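Local coordinates for protein terminal uridylyltransferase 1 (Trypanosoma brucei, PDB 5HZD) that adds uridines to the 3' ends of guide RNAs, ribosomal RNAs and some mRNAs, using UTP, in mitochondrial RNA editing, at residues 22-33 with 479-487; 412-421 with 461-469. All coordinates share one frame; numbering follows the deposited sequence. Where two conformers were deposited one is given.

Interaction 1. Residues 22-33 with 479-487; sequences LLAHAEEHHADL and IGVTKSLRV. With ZN (zinc ion), chain B.
V481 of helix 481-497 and L22 of helix 19-30 meet tip to tip. Along V481, CB lies 3.8 Å from L22 CD2. CG1, set between the backbone N and the carbonyl carbon (chi1 65°), touches L22 CD1 at 4.0 Å. CG2, anti to the backbone N, stays against L22 CD2 and also reaches L23 CD2 at 3.9 Å and the methyl of A26. Branched at CB, the valine thus spreads over both leucines from the first turn of its helix. A26 CA is 5.9 Å from T482 CA, the closest backbone approach, where a short side chain fits; its methyl lies against L485 CD1 at 3.9 Å. T482 divides its two branches: CG2 rests on H30 CB at 3.8 Å, while OG1 hydrogen-bonds to D9 OD1 of the zinc finger. At the polar end R486, bent at chi3, curls its aliphatic part past the carbonyl of L33. NH1 donates a hydrogen bond to L33 O at 2.8 Å, close to the guanidinium plane, and a water that donates to D32 O accepts a weak bond from NH1. H25 and H30, with C8 and C11, hold the zinc ion, H30 NE2 at 2.2 Å. The arrangement is that of an atypical C2H2 zinc finger whose helix docks through its apolar side on a helix of the catalytic module, consistent with the finger being required for that module's folding.

Interaction 2. Residues 412-421 with 461-469; sequences WGHNVISLNR and YELCIEDPY
The indole of W412 carries L463 CD2 above its plane, displaced toward the rim, 3.5 Å from CE3, while the backbone N of C464 lies near its edge. Its NE1 hydrogen-bonds to Y406 O, pairing the buried ring's one polar atom. At the other end the guanidinium of R421 meets E466 edge-on: NH1 reaches OE1 at 3.0 Å through the syn lone pair, with the two planes only 19° apart. R421 NH1 also hydrogen-bonds to T425 OG1. The amide plane of N420 is turned 32° from the E466 carboxylate, with OD1 over it, 3.4 Å from CD, and ND2 donates nearly within its own plane to P468 O at 2.9 Å.

The extended chain of E466, with CG anti to the backbone N (chi1 180°), delivers OE1 to R421 NH1 and S418 OG; the latter, at 2.6 Å, arrives on the anti side, out of the carboxylate plane. A water joins OE2 to R421 NH2. This threefold grip suits a buried carboxylate and would probably favour its charged form. S418 OG also accepts from the backbone N of N420, an ST turn.

Between these ends I417 and I465 form a single parallel bridge: I417 N donates to C464 O at 2.9 Å and E466 N to I417 O at 2.8 Å. Their apolar side chains lie side by side, I417 CB 3.9 Å from I465 CG1. Where the backbones stand too far apart to bond directly, one water joins W412 O, N415 O and C464 N, and another L419 N, N420 OD1 and E466 O.

Residues from I465 onward are assigned to the nucleotide recognition motif. V416 pairs through its backbone with T425 of strand 425-426. I417, I465 and P468 pack on helix 336-349, P468 touching the UTP-binding Y337; L463 reaches helix 481-497 and Y469 helix 292-304.

Both contacts converge on helix 481-497. Interaction 1 covers one side of its first turns with the zinc finger helix, and interaction 2 touches it through E462 and L463, which pack on S484; E462 also meets L22, so the two contacts adjoin although their centres lie about 20 Å apart. Interaction 2 is the more buried, nested along the chain inside the loop closed by interaction 1. Chemistry follows place: at the partly buried finger, two helices cross with aliphatic packing and one arginine hydrogen bond at the margin, whereas the interior contact, near UTP-binding residues, relies on backbone pairing, ordered waters and a salt bridge.

Interaction 1. Residues 22-33 with 479-487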
# COMPACT_ATOMS: atom_id res chain seq x y z
N LEU A 22 -27.46 13.22 20.39
CA LEU A 22 -26.24 13.62 19.69
C LEU A 22 -26.49 13.70 18.19
O LEU A 22 -26.12 14.68 17.55
CB LEU A 22 -25.10 12.64 19.97
CG LEU A 22 -23.78 12.99 19.28
CD1 LEU A 22 -23.16 14.21 19.94
CD2 LEU A 22 -22.82 11.79 19.29
N LEU A 23 -27.14 12.69 17.63
CA LEU A 23 -27.37 12.64 16.18
C LEU A 23 -28.31 13.77 15.77
O LEU A 23 -28.09 14.44 14.76
CB LEU A 23 -27.98 11.31 15.77
CG LEU A 23 -27.10 10.07 15.70
CD1 LEU A 23 -27.94 8.88 15.31
CD2 LEU A 23 -25.97 10.27 14.70
N ALA A 24 -29.38 13.96 16.54
CA ALA A 24 -30.31 15.06 16.29
C ALA A 24 -29.60 16.40 16.35
O ALA A 24 -29.87 17.28 15.54
CB ALA A 24 -31.45 15.03 17.26
N HIS A 25 -28.69 16.56 17.30
CA HIS A 25 -27.95 17.81 17.40
C HIS A 25 -27.11 18.03 16.13
O HIS A 25 -27.02 19.15 15.61
CB HIS A 25 -27.03 17.80 18.62
CG HIS A 25 -25.98 18.87 18.58
ND1 HIS A 25 -26.24 20.16 18.99
CD2 HIS A 25 -24.70 18.85 18.17
CE1 HIS A 25 -25.14 20.88 18.85
NE2 HIS A 25 -24.20 20.12 18.33
N ALA A 26 -26.49 16.96 15.65
CA ALA A 26 -25.64 17.06 14.45
C ALA A 26 -26.43 17.55 13.21
O ALA A 26 -25.99 18.46 12.52
CB ALA A 26 -24.94 15.75 14.17
N GLU A 27 -27.62 17.00 12.95
CA GLU A 27 -28.44 17.48 11.84
C GLU A 27 -28.98 18.89 12.08
O GLU A 27 -28.95 19.75 11.19
CB GLU A 27 -29.61 16.54 11.57
CG GLU A 27 -30.67 17.13 10.65
CD GLU A 27 -30.12 17.50 9.27
OE1 GLU A 27 -29.19 16.84 8.78
OE2 GLU A 27 -30.63 18.48 8.68
N GLU A 28 -29.49 19.13 13.28
CA GLU A 28 -30.13 20.42 13.57
C GLU A 28 -29.16 21.62 13.63
O GLU A 28 -29.49 22.73 13.19
CB GLU A 28 -30.98 20.33 14.84
CG GLU A 28 -32.09 19.27 14.72
CD GLU A 28 -32.85 19.04 16.03
OE1 GLU A 28 -33.93 18.42 15.98
OE2 GLU A 28 -32.35 19.47 17.10
N HIS A 29 -27.96 21.42 14.16
CA HIS A 29 -27.02 22.52 14.32
C HIS A 29 -25.88 22.50 13.32
O HIS A 29 -25.21 23.52 13.11
CB HIS A 29 -26.47 22.56 15.76
CG HIS A 29 -27.46 23.05 16.76
ND1 HIS A 29 -28.57 22.32 17.15
CD2 HIS A 29 -27.52 24.21 17.46
CE1 HIS A 29 -29.27 23.01 18.03
NE2 HIS A 29 -28.65 24.16 18.24
N HIS A 30 -25.64 21.36 12.68
CA HIS A 30 -24.48 21.25 11.81
C HIS A 30 -24.81 20.74 10.43
O HIS A 30 -23.98 20.11 9.78
CB HIS A 30 -23.40 20.38 12.44
CG HIS A 30 -22.87 20.96 13.70
ND1 HIS A 30 -22.32 22.23 13.74
CD2 HIS A 30 -22.87 20.51 14.97
CE1 HIS A 30 -21.97 22.51 14.98
NE2 HIS A 30 -22.31 21.49 15.75
N ALA A 31 -26.01 21.06 9.97
CA ALA A 31 -26.39 20.58 8.64
C ALA A 31 -25.44 21.12 7.57
O ALA A 31 -25.22 20.46 6.56
CB ALA A 31 -27.82 20.92 8.31
N ASP A 32 -24.83 22.29 7.81
CA ASP A 32 -23.80 22.80 6.88
C ASP A 32 -22.61 21.86 6.69
O ASP A 32 -21.91 21.90 5.67
CB ASP A 32 -23.29 24.18 7.31
CG ASP A 32 -22.52 24.13 8.62
OD1 ASP A 32 -23.14 23.84 9.67
OD2 ASP A 32 -21.29 24.39 8.60
N LEU A 33 -22.36 21.00 7.68
CA LEU A 33 -21.22 20.11 7.63
C LEU A 33 -21.58 18.78 6.96
O LEU A 33 -20.71 18.04 6.52
CB LEU A 33 -20.69 19.86 9.04
CG LEU A 33 -20.13 21.14 9.68
CD1 LEU A 33 -19.59 20.82 11.05
CD2 LEU A 33 -19.02 21.70 8.79
N ILE A 479 -12.96 10.05 13.91
CA ILE A 479 -14.25 10.34 13.31
C ILE A 479 -15.33 10.60 14.34
O ILE A 479 -15.92 9.65 14.89
CB ILE A 479 -14.67 9.22 12.32
CG1 ILE A 479 -13.57 9.04 11.28
CG2 ILE A 479 -16.04 9.56 11.70
CD1 ILE A 479 -13.84 7.90 10.29
N GLY A 480 -15.58 11.87 14.63
CA GLY A 480 -16.66 12.25 15.52
C GLY A 480 -18.00 12.27 14.80
O GLY A 480 -18.09 11.89 13.63
N VAL A 481 -19.05 12.73 15.47
CA VAL A 481 -20.40 12.55 14.94
C VAL A 481 -20.65 13.23 13.58
O VAL A 481 -21.19 12.58 12.67
CB VAL A 481 -21.50 12.92 15.96
CG1 VAL A 481 -21.49 14.40 16.32
CG2 VAL A 481 -22.88 12.47 15.44
N THR A 482 -20.27 14.49 13.43
CA THR A 482 -20.51 15.14 12.13
C THR A 482 -19.66 14.49 11.05
O THR A 482 -20.15 14.26 9.94
CB THR A 482 -20.33 16.70 12.17
OG1 THR A 482 -18.98 17.02 12.54
CG2 THR A 482 -21.28 17.28 13.16
N LYS A 483 -18.41 14.15 11.36
CA LYS A 483 -17.61 13.48 10.35
C LYS A 483 -18.27 12.14 9.99
O LYS A 483 -18.24 11.72 8.82
CB LYS A 483 -16.17 13.26 10.84
CG LYS A 483 -15.31 14.52 10.84
CD LYS A 483 -13.82 14.19 10.89
CE LYS A 483 -13.00 15.47 10.93
NZ LYS A 483 -11.54 15.17 11.00
N SER A 484 -18.86 11.46 10.97
CA SER A 484 -19.42 10.12 10.72
C SER A 484 -20.61 10.24 9.77
O SER A 484 -20.85 9.35 8.94
CB SER A 484 -19.85 9.40 12.02
OG SER A 484 -21.05 9.93 12.55
N LEU A 485 -21.34 11.35 9.86
CA LEU A 485 -22.52 11.51 9.02
C LEU A 485 -22.09 11.89 7.60
O LEU A 485 -22.80 11.58 6.64
CB LEU A 485 -23.48 12.53 9.63
CG LEU A 485 -24.09 12.00 10.95
CD1 LEU A 485 -25.14 12.95 11.49
CD2 LEU A 485 -24.66 10.57 10.77
N ARG A 486 -20.93 12.55 7.47
CA ARG A 486 -20.32 12.72 6.14
C ARG A 486 -19.99 11.37 5.51
O ARG A 486 -20.22 11.16 4.32
CB ARG A 486 -19.08 13.64 6.20
CG ARG A 486 -19.45 15.08 6.56
CD ARG A 486 -18.22 15.97 6.81
NE ARG A 486 -17.39 16.06 5.61
CZ ARG A 486 -17.59 16.94 4.64
NH1 ARG A 486 -18.59 17.81 4.74
NH2 ARG A 486 -16.80 16.97 3.57
N VAL A 487 -19.48 10.43 6.30
CA VAL A 487 -19.20 9.09 5.81
C VAL A 487 -20.50 8.38 5.42
O VAL A 487 -20.60 7.82 4.33
CB VAL A 487 -18.44 8.25 6.86
CG1 VAL A 487 -18.27 6.82 6.35
CG2 VAL A 487 -17.06 8.88 7.11
ZN ZN B . -22.24 20.69 17.84
O HOH W 1 -19.76 20.55 4.04

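Interaction 2. Residues 412-421 with 461-469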
# COMPACT_ATOMS: atom_id res chain seq x y z
N TRP A 412 -23.77 0.25 13.11
CA TRP A 412 -22.67 1.17 13.42
C TRP A 412 -22.72 1.67 14.86
O TRP A 412 -21.70 2.07 15.42
CB TRP A 412 -22.69 2.38 12.51
CG TRP A 412 -22.28 2.15 11.06
CD1 TRP A 412 -23.13 2.07 9.99
CD2 TRP A 412 -20.95 2.05 10.53
NE1 TRP A 412 -22.42 1.93 8.82
CE2 TRP A 412 -21.08 1.91 9.12
CE3 TRP A 412 -19.67 2.08 11.09
CZ2 TRP A 412 -19.97 1.81 8.26
CZ3 TRP A 412 -18.57 1.95 10.25
CH2 TRP A 412 -18.72 1.82 8.84
N GLY A 413 -23.91 1.64 15.45
CA GLY A 413 -24.09 2.20 16.78
C GLY A 413 -23.53 1.30 17.86
O GLY A 413 -23.03 1.78 18.88
N HIS A 414 -23.61 -0.02 17.63
CA HIS A 414 -23.27 -0.97 18.68
C HIS A 414 -22.16 -1.97 18.35
O HIS A 414 -21.61 -2.59 19.28
CB HIS A 414 -24.51 -1.72 19.14
CG HIS A 414 -25.53 -0.81 19.74
ND1 HIS A 414 -25.32 -0.19 20.96
CD2 HIS A 414 -26.72 -0.37 19.28
CE1 HIS A 414 -26.37 0.58 21.23
NE2 HIS A 414 -27.22 0.49 20.23
N ASN A 415 -21.84 -2.13 17.07
CA ASN A 415 -20.89 -3.15 16.66
C ASN A 415 -19.62 -2.59 16.04
O ASN A 415 -19.54 -1.40 15.75
CB ASN A 415 -21.55 -4.12 15.68
CG ASN A 415 -22.63 -4.98 16.35
OD1 ASN A 415 -22.67 -5.15 17.59
ND2 ASN A 415 -23.52 -5.54 15.52
N VAL A 416 -18.65 -3.46 15.83
CA VAL A 416 -17.34 -3.05 15.34
C VAL A 416 -17.02 -3.89 14.13
O VAL A 416 -17.20 -5.11 14.14
CB VAL A 416 -16.28 -3.37 16.41
CG1 VAL A 416 -14.85 -3.04 15.88
CG2 VAL A 416 -16.58 -2.64 17.74
N ILE A 417 -16.51 -3.25 13.08
CA ILE A 417 -16.00 -3.97 11.90
C ILE A 417 -14.69 -4.61 12.31
O ILE A 417 -13.72 -3.91 12.60
CB ILE A 417 -15.81 -2.98 10.74
CG1 ILE A 417 -17.17 -2.35 10.35
CG2 ILE A 417 -15.20 -3.67 9.52
CD1 ILE A 417 -17.10 -1.28 9.24
N SER A 418 -14.65 -5.94 12.40
CA SER A 418 -13.47 -6.58 12.95
C SER A 418 -13.24 -7.94 12.32
O SER A 418 -14.18 -8.73 12.16
CB SER A 418 -13.60 -6.76 14.47
OG SER A 418 -12.45 -7.45 14.94
N LEU A 419 -11.99 -8.19 11.94
CA LEU A 419 -11.58 -9.50 11.43
C LEU A 419 -10.92 -10.32 12.52
O LEU A 419 -10.43 -11.42 12.27
CB LEU A 419 -10.61 -9.34 10.24
CG LEU A 419 -11.11 -8.47 9.10
CD1 LEU A 419 -9.98 -8.37 8.07
CD2 LEU A 419 -12.34 -9.12 8.54
N ASN A 420 -10.94 -9.86 13.77
CA ASN A 420 -10.21 -10.58 14.80
C ASN A 420 -10.97 -11.76 15.37
O ASN A 420 -10.41 -12.55 16.15
CB ASN A 420 -9.83 -9.66 15.96
CG ASN A 420 -8.72 -8.73 15.59
OD1 ASN A 420 -8.94 -7.72 14.96
ND2 ASN A 420 -7.49 -9.09 15.95
N ARG A 421 -12.24 -11.87 15.00
CA ARG A 421 -13.07 -13.03 15.37
C ARG A 421 -14.10 -13.17 14.28
O ARG A 421 -14.42 -12.19 13.61
CB ARG A 421 -13.71 -12.82 16.76
CG ARG A 421 -14.62 -11.61 16.86
CD ARG A 421 -14.79 -11.16 18.33
NE ARG A 421 -13.51 -11.01 19.01
CZ ARG A 421 -12.71 -9.95 18.89
NH1 ARG A 421 -13.03 -8.92 18.09
NH2 ARG A 421 -11.56 -9.94 19.54
N TYR A 461 -15.47 6.65 19.08
CA TYR A 461 -15.95 5.29 18.85
C TYR A 461 -17.31 5.34 18.18
O TYR A 461 -18.20 4.53 18.46
CB TYR A 461 -16.05 4.51 20.17
CG TYR A 461 -14.73 4.29 20.88
CD1 TYR A 461 -13.66 3.72 20.21
CD2 TYR A 461 -14.56 4.63 22.22
CE1 TYR A 461 -12.44 3.50 20.85
CE2 TYR A 461 -13.34 4.43 22.87
CZ TYR A 461 -12.30 3.85 22.18
OH TYR A 461 -11.09 3.64 22.81
N GLU A 462 -17.49 6.33 17.30
CA GLU A 462 -18.71 6.45 16.53
C GLU A 462 -18.76 5.41 15.43
O GLU A 462 -19.74 4.64 15.32
CB GLU A 462 -18.76 7.83 15.88
CG GLU A 462 -20.11 8.22 15.35
CD GLU A 462 -21.18 8.44 16.42
OE1 GLU A 462 -20.91 9.00 17.53
OE2 GLU A 462 -22.33 8.06 16.13
N LEU A 463 -17.72 5.41 14.60
CA LEU A 463 -17.56 4.36 13.60
C LEU A 463 -16.36 3.55 14.00
O LEU A 463 -15.24 4.10 14.11
CB LEU A 463 -17.30 4.99 12.22
CG LEU A 463 -18.28 6.05 11.72
CD1 LEU A 463 -17.93 6.36 10.26
CD2 LEU A 463 -19.70 5.54 11.84
N CYS A 464 -16.54 2.25 14.23
CA CYS A 464 -15.45 1.45 14.77
C CYS A 464 -14.96 0.37 13.83
O CYS A 464 -15.76 -0.46 13.36
CB CYS A 464 -15.90 0.78 16.07
SG CYS A 464 -16.21 1.98 17.38
N ILE A 465 -13.65 0.35 13.58
CA ILE A 465 -13.02 -0.69 12.77
C ILE A 465 -11.80 -1.12 13.59
O ILE A 465 -10.93 -0.28 13.90
CB ILE A 465 -12.55 -0.14 11.42
CG1 ILE A 465 -13.76 0.37 10.62
CG2 ILE A 465 -11.84 -1.22 10.64
CD1 ILE A 465 -13.34 0.94 9.25
N GLU A 466 -11.76 -2.38 13.98
CA GLU A 466 -10.66 -2.88 14.80
C GLU A 466 -9.44 -3.16 13.93
O GLU A 466 -9.53 -3.87 12.90
CB GLU A 466 -11.12 -4.15 15.55
CG GLU A 466 -10.01 -4.77 16.45
CD GLU A 466 -10.47 -5.90 17.38
OE1 GLU A 466 -11.52 -6.56 17.16
OE2 GLU A 466 -9.77 -6.13 18.39
N ASP A 467 -8.27 -2.62 14.30
CA ASP A 467 -7.04 -2.96 13.60
C ASP A 467 -6.67 -4.42 13.91
O ASP A 467 -6.67 -4.85 15.08
CB ASP A 467 -5.89 -2.05 14.05
CG ASP A 467 -4.64 -2.27 13.26
OD1 ASP A 467 -3.94 -3.27 13.51
OD2 ASP A 467 -4.33 -1.44 12.40
N PRO A 468 -6.39 -5.22 12.86
CA PRO A 468 -6.14 -6.65 13.08
C PRO A 468 -4.99 -6.97 14.03
O PRO A 468 -5.10 -7.92 14.80
CB PRO A 468 -5.81 -7.14 11.67
CG PRO A 468 -6.66 -6.29 10.80
CD PRO A 468 -6.57 -4.91 11.44
N TYR A 469 -3.91 -6.18 14.00
CA TYR A 469 -2.71 -6.55 14.79
C TYR A 469 -2.35 -5.59 15.91
O TYR A 469 -1.56 -5.93 16.80
CB TYR A 469 -1.51 -6.78 13.87
CG TYR A 469 -1.72 -7.93 12.90
CD1 TYR A 469 -1.87 -9.25 13.36
CD2 TYR A 469 -1.80 -7.69 11.54
CE1 TYR A 469 -2.09 -10.30 12.48
CE2 TYR A 469 -2.01 -8.73 10.65
CZ TYR A 469 -2.16 -10.01 11.12
OH TYR A 469 -2.35 -11.03 10.24
O HOH W 2 -19.15 1.18 14.57
O HOH W 3 -9.87 -6.52 12.49
O HOH W 4 -9.87 -7.75 20.29